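Side-chain contact in histidine kinase (Pseudomonas aeruginosa, PDB 7C1I), which probably relays phosphoryl groups between sensor kinases and response regulators, as a histidine-containing phosphotransfer (HPt) protein of a two-component system: residues P4-D8 against R9-S13. Residues are numbered along the deposited sequence; the frame is centred on the assembly and turned at random. Where two conformers were deposited one is given.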
ATOM      1  N   PRO A   4      16.572  -7.763  11.897  1.00 37.58           N
ATOM      2  CA  PRO A   4      16.065  -9.134  11.990  1.00 32.74           C
ATOM      3  C   PRO A   4      15.583  -9.748  10.668  1.00 26.75           C
ATOM      4  O   PRO A   4      15.151 -10.887  10.630  1.00 28.86           O
ATOM      5  CB  PRO A   4      14.838  -8.979  12.897  1.00 34.33           C
ATOM      6  CG  PRO A   4      14.262  -7.647  12.489  1.00 33.81           C
ATOM      7  CD  PRO A   4      15.517  -6.817  12.302  1.00 38.91           C
ATOM      8  N   HIS A   5      15.728  -9.042   9.542  1.00 22.55           N
ATOM      9  CA  HIS A   5      15.164  -9.393   8.211  1.00 20.61           C
ATOM     10  C   HIS A   5      15.948 -10.561   7.603  1.00 21.86           C
ATOM     11  O   HIS A   5      15.393 -11.409   6.877  1.00 21.73           O
ATOM     12  CB  HIS A   5      15.234  -8.171   7.285  1.00 24.12           C
ATOM     13  CG  HIS A   5      14.515  -7.003   7.872  1.00 24.58           C
ATOM     14  ND1 HIS A   5      13.150  -6.950   8.067  1.00 22.71           N
ATOM     15  CD2 HIS A   5      15.026  -5.870   8.400  1.00 28.24           C
ATOM     16  CE1 HIS A   5      12.833  -5.890   8.784  1.00 26.44           C
ATOM     17  NE2 HIS A   5      13.971  -5.201   8.960  1.00 24.38           N
ATOM     18  N   LEU A   6      17.270 -10.556   7.803  1.00 19.82           N
ATOM     19  CA  LEU A   6      18.131 -11.626   7.231  1.00 22.55           C
ATOM     20  C   LEU A   6      18.922 -12.252   8.384  1.00 25.49           C
ATOM     21  O   LEU A   6      19.383 -11.517   9.280  1.00 23.76           O
ATOM     22  CB  LEU A   6      19.077 -10.982   6.213  1.00 22.26           C
ATOM     23  CG  LEU A   6      18.437 -10.516   4.906  1.00 22.81           C
ATOM     24  CD1 LEU A   6      19.493  -9.861   4.030  1.00 26.44           C
ATOM     25  CD2 LEU A   6      17.834 -11.737   4.229  1.00 24.34           C
ATOM     26  N   ASP A   7      18.989 -13.587   8.420  1.00 22.03           N
ATOM     27  CA  ASP A   7      19.796 -14.293   9.453  1.00 22.04           C
ATOM     28  C   ASP A   7      21.177 -14.468   8.811  1.00 21.62           C
ATOM     29  O   ASP A   7      21.333 -15.211   7.822  1.00 22.18           O
ATOM     30  CB  ASP A   7      19.230 -15.654   9.864  1.00 26.14           C
ATOM     31  CG  ASP A   7      20.027 -16.298  10.986  1.00 27.94           C
ATOM     32  OD1 ASP A   7      21.259 -16.106  11.017  1.00 38.20           O
ATOM     33  OD2 ASP A   7      19.441 -17.133  11.701  1.00 38.42           O
ATOM     34  N   ASP A   8      22.115 -13.570   9.130  0.58 23.92           N
ATOM     35  CA  ASP A   8      23.357 -13.359   8.338  0.58 27.93           C
ATOM     36  C   ASP A   8      24.222 -14.623   8.283  0.58 27.05           C
ATOM     37  O   ASP A   8      25.040 -14.788   7.355  0.58 28.07           O
ATOM     38  CB  ASP A   8      24.359 -12.352   8.910  0.58 32.10           C
ATOM     39  CG  ASP A   8      25.654 -12.412   8.119  0.58 42.30           C
ATOM     40  OD1 ASP A   8      25.614 -12.326   6.875  0.58 36.19           O
ATOM     41  OD2 ASP A   8      26.684 -12.691   8.765  0.58 48.85           O
ATOM     42  N   ARG A   9      24.035 -15.440   9.325  0.58 26.44           N
ATOM     43  CA  ARG A   9      24.850 -16.680   9.421  0.58 22.50           C
ATOM     44  C   ARG A   9      24.259 -17.727   8.470  0.58 23.42           C
ATOM     45  O   ARG A   9      25.125 -18.421   7.901  0.58 20.28           O
ATOM     46  CB  ARG A   9      24.961 -17.181  10.864  0.58 31.86           C
ATOM     47  CG  ARG A   9      23.698 -17.148  11.711  0.58 45.59           C
ATOM     48  CD  ARG A   9      23.758 -16.122  12.827  0.58 59.12           C
ATOM     49  NE  ARG A   9      22.465 -15.816  13.425  0.58 58.62           N
ATOM     50  CZ  ARG A   9      22.087 -16.126  14.660  0.58 73.29           C
ATOM     51  NH1 ARG A   9      20.880 -15.790  15.084  0.58 69.75           N
ATOM     52  NH2 ARG A   9      22.900 -16.764  15.482  0.58 78.63           N
ATOM     53  N   VAL A  10      22.938 -17.903   8.350  1.00 22.72           N
ATOM     54  CA  VAL A  10      22.410 -18.763   7.247  1.00 21.09           C
ATOM     55  C   VAL A  10      23.138 -18.290   5.985  1.00 18.93           C
ATOM     56  O   VAL A  10      23.631 -19.043   5.121  1.00 20.72           O
ATOM     57  CB  VAL A  10      20.885 -18.742   7.023  1.00 21.03           C
ATOM     58  CG1 VAL A  10      20.342 -19.360   5.743  1.00 18.50           C
ATOM     59  CG2 VAL A  10      20.209 -19.206   8.302  1.00 27.24           C
ATOM     60  N   LEU A  11      23.183 -16.979   5.725  1.00 18.79           N
ATOM     61  CA  LEU A  11      23.779 -16.490   4.453  1.00 16.50           C
ATOM     62  C   LEU A  11      25.307 -16.633   4.497  1.00 17.55           C
ATOM     63  O   LEU A  11      25.791 -16.799   3.362  1.00 20.69           O
ATOM     64  CB  LEU A  11      23.382 -15.031   4.204  1.00 20.51           C
ATOM     65  CG  LEU A  11      21.924 -14.939   3.757  1.00 20.98           C
ATOM     66  CD1 LEU A  11      21.495 -13.483   3.856  1.00 24.14           C
ATOM     67  CD2 LEU A  11      21.736 -15.449   2.337  1.00 22.70           C
ATOM     68  N   ALA A  12      25.911 -16.515   5.684  1.00 22.91           N
ATOM     69  CA  ALA A  12      27.390 -16.595   5.754  1.00 28.11           C
ATOM     70  C   ALA A  12      27.761 -18.032   5.368  1.00 24.27           C
ATOM     71  O   ALA A  12      28.689 -18.214   4.555  1.00 22.43           O
ATOM     72  CB  ALA A  12      27.911 -16.299   7.138  1.00 28.56           C
ATOM     73  N   SER A  13      27.054 -19.019   5.926  1.00 24.12           N
ATOM     74  CA  SER A  13      27.293 -20.426   5.509  1.00 21.15           C
ATOM     75  C   SER A  13      27.055 -20.666   4.014  1.00 19.76           C
ATOM     76  O   SER A  13      27.793 -21.322   3.251  1.00 22.95           O
ATOM     77  CB  SER A  13      26.354 -21.255   6.348  1.00 26.03           C
ATOM     78  OG  SER A  13      26.570 -22.620   6.023  1.00 25.64           O
TER
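Asp7 caps the start of helix 8-18 and meets the side chain of Arg9 through the same carboxylate oxygen. As N-cap residue it accepts a weak capping bond at OD1 from Arg9 N, 3.3 Å long and bent to 141°. CG lies anti to the backbone N (chi1 -176°), which turns the carboxylate toward this N-H at the helix start. In the conformer described, the side chain of Arg9 bends at chi2 and brings NE to 2.7 Å from Asp7 OD1. This is a salt bridge, but its hydrogen bond is weak and bent. The carboxylate and guanidinium planes are 37° apart, so it is no flat two-pronged pair. Its detail is doubtful, because Arg9 CG comes equally near OD1. Leu11 N donates weakly to Asp7 O at 3.3 Å. On the apolar side, Leu6 CD2 meets Leu11 CD1 at 4.1 Å. Both leucines are buried and rest on Phe108, so this N-cap seats the first helix of the all-helical HPt protein on helix 90-112. His5 ND1 bonds Glu100 of that helix, and the His5 side chain also touches Leu70 of helix 69-83. Main-chain pairing of Asp7 with Gly67 ties the cap to the linker between helices 49-65 and 69-83.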